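Local atomic coordinates of D-aminopeptidase (Burkholderia sp. LK4, PDB entry 5TZB), a protein that probably removes amino-terminal residues, beta-amino acids among them, from short peptides, as a beta-aminopeptidase of the Ntn-hydrolase kind in peptidase family S58. Residues T109-T114 and V144-Y149; Y113-S118 and Q159-A164; T306-L311 and T324-V329. One frame throughout, in Å; residues are numbered along the deposited sequence.

Contact 1 (T109-T114 and V144-Y149); sequences TPIAYT and VVMETY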
loop_
_atom_site.group_PDB
_atom_site.type_symbol
_atom_site.label_atom_id
_atom_site.label_comp_id
_atom_site.label_asym_id
_atom_site.label_seq_id
_atom_site.Cartn_x
_atom_site.Cartn_y
_atom_site.Cartn_z
ATOM N N THR C 109 15.404 -16.898 2.144
ATOM C CA THR C 109 16.632 -16.963 1.361
ATOM C C THR C 109 17.676 -16.026 1.951
ATOM O O THR C 109 17.354 -15.224 2.820
ATOM C CB THR C 109 16.418 -16.542 -0.107
ATOM O OG1 THR C 109 15.967 -15.175 -0.140
ATOM C CG2 THR C 109 15.402 -17.452 -0.800
ATOM N N PRO C 110 18.919 -16.102 1.456
ATOM C CA PRO C 110 19.813 -14.984 1.762
ATOM C C PRO C 110 19.340 -13.701 1.091
ATOM O O PRO C 110 18.472 -13.723 0.209
ATOM C CB PRO C 110 21.156 -15.403 1.158
ATOM C CG PRO C 110 21.045 -16.847 0.892
ATOM C CD PRO C 110 19.606 -17.189 0.728
ATOM N N ILE C 111 19.937 -12.603 1.525
ATOM C CA ILE C 111 19.781 -11.292 0.929
ATOM C C ILE C 111 21.079 -10.896 0.267
ATOM O O ILE C 111 22.144 -11.091 0.842
ATOM C CB ILE C 111 19.437 -10.228 1.985
ATOM C CG1 ILE C 111 18.135 -10.588 2.692
ATOM C CG2 ILE C 111 19.349 -8.832 1.358
ATOM C CD1 ILE C 111 17.956 -9.848 4.012
ATOM N N ALA C 112 20.994 -10.319 -0.926
ATOM C CA ALA C 112 22.190 -9.878 -1.616
ATOM C C ALA C 112 22.041 -8.432 -2.107
ATOM O O ALA C 112 20.944 -7.981 -2.448
ATOM C CB ALA C 112 22.523 -10.813 -2.757
ATOM N N TYR C 113 23.149 -7.695 -2.044
ATOM C CA TYR C 113 23.276 -6.366 -2.628
ATOM C C TYR C 113 24.207 -6.422 -3.835
ATOM O O TYR C 113 25.262 -7.046 -3.749
ATOM C CB TYR C 113 23.875 -5.372 -1.633
ATOM C CG TYR C 113 23.105 -5.065 -0.372
ATOM C CD1 TYR C 113 21.791 -5.465 -0.196
ATOM C CD2 TYR C 113 23.714 -4.342 0.649
ATOM C CE1 TYR C 113 21.104 -5.156 0.979
ATOM C CE2 TYR C 113 23.042 -4.029 1.811
ATOM C CZ TYR C 113 21.746 -4.435 1.972
ATOM O OH TYR C 113 21.095 -4.109 3.140
ATOM N N THR C 114 23.868 -5.742 -4.928
ATOM C CA THR C 114 24.816 -5.613 -6.038
ATOM C C THR C 114 24.502 -4.342 -6.849
ATOM O O THR C 114 23.815 -3.466 -6.356
ATOM C CB THR C 114 24.800 -6.871 -6.932
ATOM O OG1 THR C 114 25.872 -6.815 -7.882
ATOM C CG2 THR C 114 23.472 -7.028 -7.643
ATOM N N VAL C 144 15.991 -12.508 -2.289
ATOM C CA VAL C 144 15.898 -11.060 -2.210
ATOM C C VAL C 144 17.212 -10.440 -2.660
ATOM O O VAL C 144 18.251 -10.644 -2.035
ATOM C CB VAL C 144 15.555 -10.573 -0.781
ATOM C CG1 VAL C 144 15.587 -9.027 -0.713
ATOM C CG2 VAL C 144 14.173 -11.107 -0.339
ATOM N N VAL C 145 17.169 -9.697 -3.760
ATOM C CA VAL C 145 18.352 -9.019 -4.256
ATOM C C VAL C 145 17.986 -7.558 -4.430
ATOM O O VAL C 145 16.918 -7.243 -4.966
ATOM C CB VAL C 145 18.862 -9.610 -5.580
ATOM C CG1 VAL C 145 20.133 -8.888 -6.037
ATOM C CG2 VAL C 145 19.145 -11.094 -5.419
ATOM N N MET C 146 18.837 -6.671 -3.911
ATOM C CA MET C 146 18.611 -5.238 -4.016
ATOM C C MET C 146 19.847 -4.607 -4.629
ATOM O O MET C 146 20.872 -5.274 -4.761
ATOM C CB MET C 146 18.277 -4.652 -2.647
ATOM C CG MET C 146 16.939 -5.172 -2.105
ATOM S SD MET C 146 16.530 -4.564 -0.463
ATOM C CE MET C 146 17.611 -5.588 0.533
ATOM N N GLU C 147 19.760 -3.333 -5.016
ATOM C CA GLU C 147 20.828 -2.732 -5.795
ATOM C C GLU C 147 20.960 -1.228 -5.613
ATOM O O GLU C 147 20.020 -0.563 -5.181
ATOM C CB GLU C 147 20.618 -3.023 -7.288
ATOM C CG GLU C 147 19.284 -2.533 -7.859
ATOM C CD GLU C 147 19.248 -1.019 -8.144
ATOM O OE1 GLU C 147 20.318 -0.402 -8.362
ATOM O OE2 GLU C 147 18.133 -0.455 -8.157
ATOM N N THR C 148 22.135 -0.709 -5.954
ATOM C CA THR C 148 22.309 0.717 -6.222
ATOM C C THR C 148 23.172 0.853 -7.499
ATOM O O THR C 148 23.752 -0.127 -7.976
ATOM C CB THR C 148 22.940 1.457 -5.021
ATOM O OG1 THR C 148 24.191 0.850 -4.699
ATOM C CG2 THR C 148 22.017 1.377 -3.782
ATOM N N TYR C 149 23.254 2.059 -8.048
ATOM C CA TYR C 149 23.833 2.279 -9.378
ATOM C C TYR C 149 25.284 2.804 -9.345
ATOM O O TYR C 149 25.522 3.952 -8.968
ATOM C CB TYR C 149 22.916 3.244 -10.140
ATOM C CG TYR C 149 23.409 3.709 -11.486
ATOM C CD1 TYR C 149 23.243 2.932 -12.624
ATOM C CD2 TYR C 149 24.015 4.958 -11.624
ATOM C CE1 TYR C 149 23.700 3.376 -13.875
ATOM C CE2 TYR C 149 24.468 5.410 -12.859
ATOM C CZ TYR C 149 24.304 4.617 -13.982
ATOM O OH TYR C 149 24.763 5.076 -15.202
#

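Contact 2 (Y113-S118 and Q159-A164); sequences YTNTHS and QHVSAA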
loop_
_atom_site.group_PDB
_atom_site.type_symbol
_atom_site.label_atom_id
_atom_site.label_comp_id
_atom_site.label_asym_id
_atom_site.label_seq_id
_atom_site.Cartn_x
_atom_site.Cartn_y
_atom_site.Cartn_z
ATOM N N TYR C 113 23.149 -7.695 -2.044
ATOM C CA TYR C 113 23.276 -6.366 -2.628
ATOM C C TYR C 113 24.207 -6.422 -3.835
ATOM O O TYR C 113 25.262 -7.046 -3.749
ATOM C CB TYR C 113 23.875 -5.372 -1.633
ATOM C CG TYR C 113 23.105 -5.065 -0.372
ATOM C CD1 TYR C 113 21.791 -5.465 -0.196
ATOM C CD2 TYR C 113 23.714 -4.342 0.649
ATOM C CE1 TYR C 113 21.104 -5.156 0.979
ATOM C CE2 TYR C 113 23.042 -4.029 1.811
ATOM C CZ TYR C 113 21.746 -4.435 1.972
ATOM O OH TYR C 113 21.095 -4.109 3.140
ATOM N N THR C 114 23.868 -5.742 -4.928
ATOM C CA THR C 114 24.816 -5.613 -6.038
ATOM C C THR C 114 24.502 -4.342 -6.849
ATOM O O THR C 114 23.815 -3.466 -6.356
ATOM C CB THR C 114 24.800 -6.871 -6.932
ATOM O OG1 THR C 114 25.872 -6.815 -7.882
ATOM C CG2 THR C 114 23.472 -7.028 -7.643
ATOM N N ASN C 115 25.014 -4.222 -8.074
ATOM C CA ASN C 115 24.686 -3.069 -8.915
ATOM C C ASN C 115 23.418 -3.318 -9.740
ATOM O O ASN C 115 22.984 -4.461 -9.863
ATOM C CB ASN C 115 25.847 -2.722 -9.845
ATOM C CG ASN C 115 26.066 -3.776 -10.916
ATOM O OD1 ASN C 115 25.335 -3.826 -11.908
ATOM N ND2 ASN C 115 27.083 -4.609 -10.733
ATOM N N THR C 116 22.853 -2.251 -10.313
ATOM C CA THR C 116 21.548 -2.307 -10.979
ATOM C C THR C 116 21.450 -3.311 -12.130
ATOM O O THR C 116 20.396 -3.912 -12.340
ATOM C CB THR C 116 21.135 -0.918 -11.529
ATOM O OG1 THR C 116 21.449 0.101 -10.561
ATOM C CG2 THR C 116 19.638 -0.901 -11.838
ATOM N N HIS C 117 22.526 -3.481 -12.887
ATOM C CA HIS C 117 22.462 -4.334 -14.062
ATOM C C HIS C 117 22.892 -5.779 -13.795
ATOM O O HIS C 117 22.932 -6.598 -14.705
ATOM C CB HIS C 117 23.291 -3.711 -15.187
ATOM C CG HIS C 117 22.674 -2.466 -15.747
ATOM N ND1 HIS C 117 23.270 -1.701 -16.726
ATOM C CD2 HIS C 117 21.487 -1.871 -15.476
ATOM C CE1 HIS C 117 22.491 -0.675 -17.019
ATOM N NE2 HIS C 117 21.398 -0.758 -16.276
ATOM N N SER C 118 23.170 -6.097 -12.540
ATOM C CA SER C 118 23.593 -7.440 -12.179
ATOM C C SER C 118 22.579 -8.184 -11.298
ATOM O O SER C 118 22.834 -9.319 -10.879
ATOM C CB SER C 118 24.951 -7.377 -11.461
ATOM O OG SER C 118 25.952 -6.832 -12.299
ATOM N N GLN C 159 28.100 -5.755 -17.183
ATOM C CA GLN C 159 27.499 -6.865 -16.427
ATOM C C GLN C 159 28.568 -7.864 -15.997
ATOM O O GLN C 159 28.563 -9.026 -16.417
ATOM C CB GLN C 159 26.378 -7.539 -17.249
ATOM C CG GLN C 159 25.130 -6.636 -17.416
ATOM C CD GLN C 159 23.977 -7.282 -18.196
ATOM O OE1 GLN C 159 24.161 -7.773 -19.308
ATOM N NE2 GLN C 159 22.782 -7.259 -17.618
ATOM N N HIS C 160 29.482 -7.408 -15.144
ATOM C CA HIS C 160 30.677 -8.194 -14.827
ATOM C C HIS C 160 30.520 -9.105 -13.605
ATOM O O HIS C 160 31.442 -9.846 -13.265
ATOM C CB HIS C 160 31.875 -7.270 -14.604
ATOM C CG HIS C 160 32.254 -6.475 -15.811
ATOM N ND1 HIS C 160 33.021 -6.990 -16.833
ATOM C CD2 HIS C 160 32.005 -5.185 -16.139
ATOM C CE1 HIS C 160 33.205 -6.060 -17.753
ATOM N NE2 HIS C 160 32.599 -4.955 -17.356
ATOM N N VAL C 161 29.364 -9.056 -12.947
ATOM C CA VAL C 161 29.121 -9.907 -11.781
ATOM C C VAL C 161 28.560 -11.249 -12.218
ATOM O O VAL C 161 27.640 -11.301 -13.035
ATOM C CB VAL C 161 28.142 -9.244 -10.772
ATOM C CG1 VAL C 161 27.854 -10.172 -9.573
ATOM C CG2 VAL C 161 28.699 -7.911 -10.305
ATOM N N SER C 162 29.109 -12.330 -11.668
ATOM C CA SER C 162 28.727 -13.680 -12.076
ATOM C C SER C 162 28.355 -14.567 -10.892
ATOM O O SER C 162 28.517 -14.176 -9.734
ATOM C CB SER C 162 29.871 -14.332 -12.846
ATOM O OG SER C 162 30.933 -14.627 -11.957
ATOM N N ALA C 163 27.854 -15.764 -11.189
ATOM C CA ALA C 163 27.496 -16.718 -10.144
ATOM C C ALA C 163 28.700 -17.059 -9.273
ATOM O O ALA C 163 28.558 -17.281 -8.071
ATOM C CB ALA C 163 26.908 -17.982 -10.753
ATOM N N ALA C 164 29.881 -17.103 -9.882
ATOM C CA ALA C 164 31.095 -17.429 -9.144
ATOM C C ALA C 164 31.358 -16.370 -8.072
ATOM O O ALA C 164 31.813 -16.687 -6.975
ATOM C CB ALA C 164 32.294 -17.561 -10.098
HETATM O O HOH W 1 26.374 -9.004 -13.971
#

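Contact 3 (T306-L311 and T324-V329); sequences TGNDGL and TGVKMV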
loop_
_atom_site.group_PDB
_atom_site.type_symbol
_atom_site.label_atom_id
_atom_site.label_comp_id
_atom_site.label_asym_id
_atom_site.label_seq_id
_atom_site.Cartn_x
_atom_site.Cartn_y
_atom_site.Cartn_z
ATOM N N THR C 306 14.552 -12.393 13.887
ATOM C CA THR C 306 14.961 -13.783 14.120
ATOM C C THR C 306 14.317 -14.382 15.368
ATOM O O THR C 306 14.472 -15.576 15.626
ATOM C CB THR C 306 16.493 -13.906 14.238
ATOM O OG1 THR C 306 16.948 -13.132 15.357
ATOM C CG2 THR C 306 17.185 -13.392 12.970
ATOM N N GLY C 307 13.568 -13.565 16.113
ATOM C CA GLY C 307 12.989 -13.959 17.391
ATOM C C GLY C 307 12.063 -15.155 17.351
ATOM O O GLY C 307 12.076 -16.004 18.244
ATOM N N ASN C 308 11.236 -15.223 16.316
ATOM C CA ASN C 308 10.439 -16.418 16.076
ATOM C C ASN C 308 11.189 -17.386 15.168
ATOM O O ASN C 308 11.654 -17.000 14.101
ATOM C CB ASN C 308 9.082 -16.033 15.478
ATOM C CG ASN C 308 8.174 -15.365 16.493
ATOM O OD1 ASN C 308 7.675 -16.010 17.422
ATOM N ND2 ASN C 308 7.986 -14.067 16.349
ATOM N N ASP C 309 11.405 -18.616 15.624
ATOM C CA ASP C 309 12.021 -19.615 14.750
ATOM C C ASP C 309 11.137 -20.845 14.713
ATOM O O ASP C 309 10.071 -20.862 15.321
ATOM C CB ASP C 309 13.464 -19.935 15.172
ATOM C CG ASP C 309 13.575 -20.578 16.558
ATOM O OD1 ASP C 309 14.717 -20.651 17.074
ATOM O OD2 ASP C 309 12.552 -20.993 17.144
ATOM N N GLY C 310 11.567 -21.873 13.999
ATOM C CA GLY C 310 10.722 -23.044 13.854
ATOM C C GLY C 310 9.498 -22.720 13.017
ATOM O O GLY C 310 8.477 -23.391 13.118
ATOM N N LEU C 311 9.589 -21.665 12.203
ATOM C CA LEU C 311 8.497 -21.322 11.297
ATOM C C LEU C 311 8.499 -22.369 10.197
ATOM O O LEU C 311 9.558 -22.896 9.850
ATOM C CB LEU C 311 8.647 -19.890 10.733
ATOM C CG LEU C 311 8.649 -18.723 11.733
ATOM C CD1 LEU C 311 8.809 -17.371 11.033
ATOM C CD2 LEU C 311 7.359 -18.732 12.556
ATOM N N THR C 324 0.716 -22.510 14.327
ATOM C CA THR C 324 2.039 -22.410 14.922
ATOM C C THR C 324 2.032 -21.371 16.035
ATOM O O THR C 324 1.443 -20.289 15.893
ATOM C CB THR C 324 3.112 -22.022 13.875
ATOM O OG1 THR C 324 3.149 -23.021 12.842
ATOM C CG2 THR C 324 4.492 -21.910 14.516
ATOM N N GLY C 325 2.663 -21.691 17.156
ATOM C CA GLY C 325 2.764 -20.722 18.224
ATOM C C GLY C 325 3.888 -19.747 17.930
ATOM O O GLY C 325 5.036 -20.147 17.734
ATOM N N VAL C 326 3.577 -18.457 17.942
ATOM C CA VAL C 326 4.621 -17.465 17.742
ATOM C C VAL C 326 4.480 -16.392 18.800
ATOM O O VAL C 326 3.455 -16.310 19.463
ATOM C CB VAL C 326 4.556 -16.829 16.324
ATOM C CG1 VAL C 326 4.857 -17.877 15.266
ATOM C CG2 VAL C 326 3.188 -16.178 16.083
ATOM N N LYS C 327 5.520 -15.578 18.952
ATOM C CA LYS C 327 5.531 -14.478 19.900
ATOM C C LYS C 327 5.491 -13.131 19.204
ATOM O O LYS C 327 6.028 -12.976 18.112
ATOM C CB LYS C 327 6.770 -14.538 20.784
ATOM C CG LYS C 327 6.779 -15.695 21.742
ATOM C CD LYS C 327 8.031 -15.616 22.591
ATOM C CE LYS C 327 8.143 -16.825 23.495
ATOM N NZ LYS C 327 9.409 -16.746 24.274
ATOM N N MET C 328 4.888 -12.158 19.867
ATOM C CA MET C 328 4.839 -10.812 19.342
ATOM C C MET C 328 5.320 -9.821 20.397
ATOM O O MET C 328 4.954 -9.903 21.576
ATOM C CB MET C 328 3.428 -10.483 18.863
ATOM C CG MET C 328 2.618 -9.565 19.745
ATOM S SD MET C 328 1.007 -9.185 18.997
ATOM C CE MET C 328 1.452 -8.010 17.734
ATOM N N VAL C 329 6.165 -8.900 19.969
ATOM C CA VAL C 329 6.596 -7.820 20.839
ATOM C C VAL C 329 5.354 -6.978 21.080
ATOM O O VAL C 329 4.634 -6.660 20.138
ATOM C CB VAL C 329 7.745 -6.970 20.197
ATOM C CG1 VAL C 329 8.030 -5.690 21.006
ATOM C CG2 VAL C 329 9.027 -7.806 20.052
#

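Contact 1 (T109-T114 and V144-Y149)
Met-146 reaches across to strand 111-114 with its terminal methyl, CE, which arrives at the edge of the Tyr-113 ring, near the ring plane, 3.5 Å from CE1. The two side chains run alongside and point the same way, and the bend at the sulfur (chi3 -77°) turns CE back until it also meets Ile-111 CG2 at 3.8 Å. Methionine suits this place because its unbranched, flexible thioether can bend to lay one methyl against both an aromatic edge and a branched aliphatic group. Val-144, on the same face, brings CG1 against that Ile-111 methyl, while Leu-302 of strand 298-305 packs on Ile-111, Val-144 and Met-146. The strands are parallel neighbours in a mixed five-stranded sheet and belong to a beta-alpha-beta unit whose helix, 119-129, lies on the other face, where Val-122 touches Ala-112, Thr-114 and Val-145. Thr-114 meets Val-145 there, CG2 to CG1 at 4.1 Å, while its hydroxyl, set anti to the backbone N (chi1 -171°), bonds Gly-66 O in strand 63-71. These three short side chains let Val-122 come close to the sheet. Backbone bonds tie the pair together: Ala-112 N to Val-144 O at 3.0 Å, Met-146 N to Ala-112 O at 2.9 Å and Thr-114 N to Met-146 O at 3.0 Å. Beyond them, Thr-148 N donates to Thr-114 O over 3.3 Å.

Contact 2 (Y113-S118 and Q159-A164)
Gln-159 lays its side chain against the backbone of His-117, in an Asx turn and type I beta turn that carry the chain from the end of strand 111-115 to helix 119-129. Its NE2 donates to His-117 O over 3.0 Å, lying in the carbonyl plane, and the acceptor sits close to the plane of the glutamine amide. A chain extended from CA to CD (chi2 -178°) gives the amide this reach; NE2 also bonds Asp-124 O of the second subunit, so both partners limit its rotation. The His-117 ring leads away from Gln-159, and its NE2 hydrogen-bonds Cys-141 N of that subunit. Val-161 slides past Asn-115 and Thr-114 in the opposite sense, its CG2 lying 3.7 Å from Asn-115 ND2; it also packs on Val-122 of helix 119-129, so a short branched apolar side chain suits a place between that helix and the turn. Asn-115 forms the Asx turn with OD1, which accepts from His-117 N, while its ND2 donates to Thr-65 OG1. Ser-118 sets OG beside its own backbone N (chi1 -62°), where it meets Val-161 CG2 at 3.6 Å. A water bridges the segments, donating to Ser-118 OG and to Val-161 O, each at 2.8 Å.

Contact 3 (T306-L311 and T324-V329)
Asn-308 turns its carboxamide onto the backbone of Lys-327 and uses both ends of it. OD1 accepts from Lys-327 N at 2.7 Å, an almost perfectly straight bond (179° at the hydrogen), although the donor is tilted somewhat from the plane of the side-chain carbonyl. ND2 returns a bond to Lys-327 O at 2.9 Å, and here the acceptor lies nearly in the amide plane while the N-H comes in on a carbonyl lone pair. The side chain can do this because CG stands beside its own backbone N (chi1 -72°) and the amide is rotated about CB-CG (chi2 -71°) to offer both atoms to one residue. An asparagine suits the position: its short amide carries an acceptor and a donor, like a peptide group, and so mimics a neighbouring strand. OD1 also rests against Val-326, 3.4 Å from its CB.

Leu-311 and Val-326 add an apolar patch. Leu-311 CD2 meets Val-326 CG1 at 3.8 Å, the side chains crossing at about a right angle. Phe-83 of strand 82-88 touches Asn-308, Leu-311 and Val-326. Lys-327 keeps its amine away from the loop on an extended chain, as expected of a charged residue at an exposed position. Strand 323-329 pairs antiparallel with a strand of the third subunit, so that a sheet runs across the interface. The buried amide of Asn-308 thus has both polar atoms matched by backbone groups, so the polar tie between loop and strand rests on one side chain, while Leu-311 and Val-326 add an apolar one.

Contacts 1 and 2 share strand 111-115 and lie in one part of the fold. Both are buried, contact 1 wholly, at the pairing with strand 144-148, and contact 2 nearly so, at the turn that ends the shared strand, where it reaches the second subunit. They touch through Glu-147 OE1 and Thr-116 OG1, 2.5 Å apart, a probable hydrogen bond. Contact 3 stands apart, its centre about 25 Å from that of contact 1 and about 34 Å from that of contact 2, partly buried beside the third subunit. Regular backbone bonding and apolar side chains dominate contact 1; in contacts 2 and 3, where loops are involved, side-chain amides bond to backbone instead, with a water bridge added in contact 2.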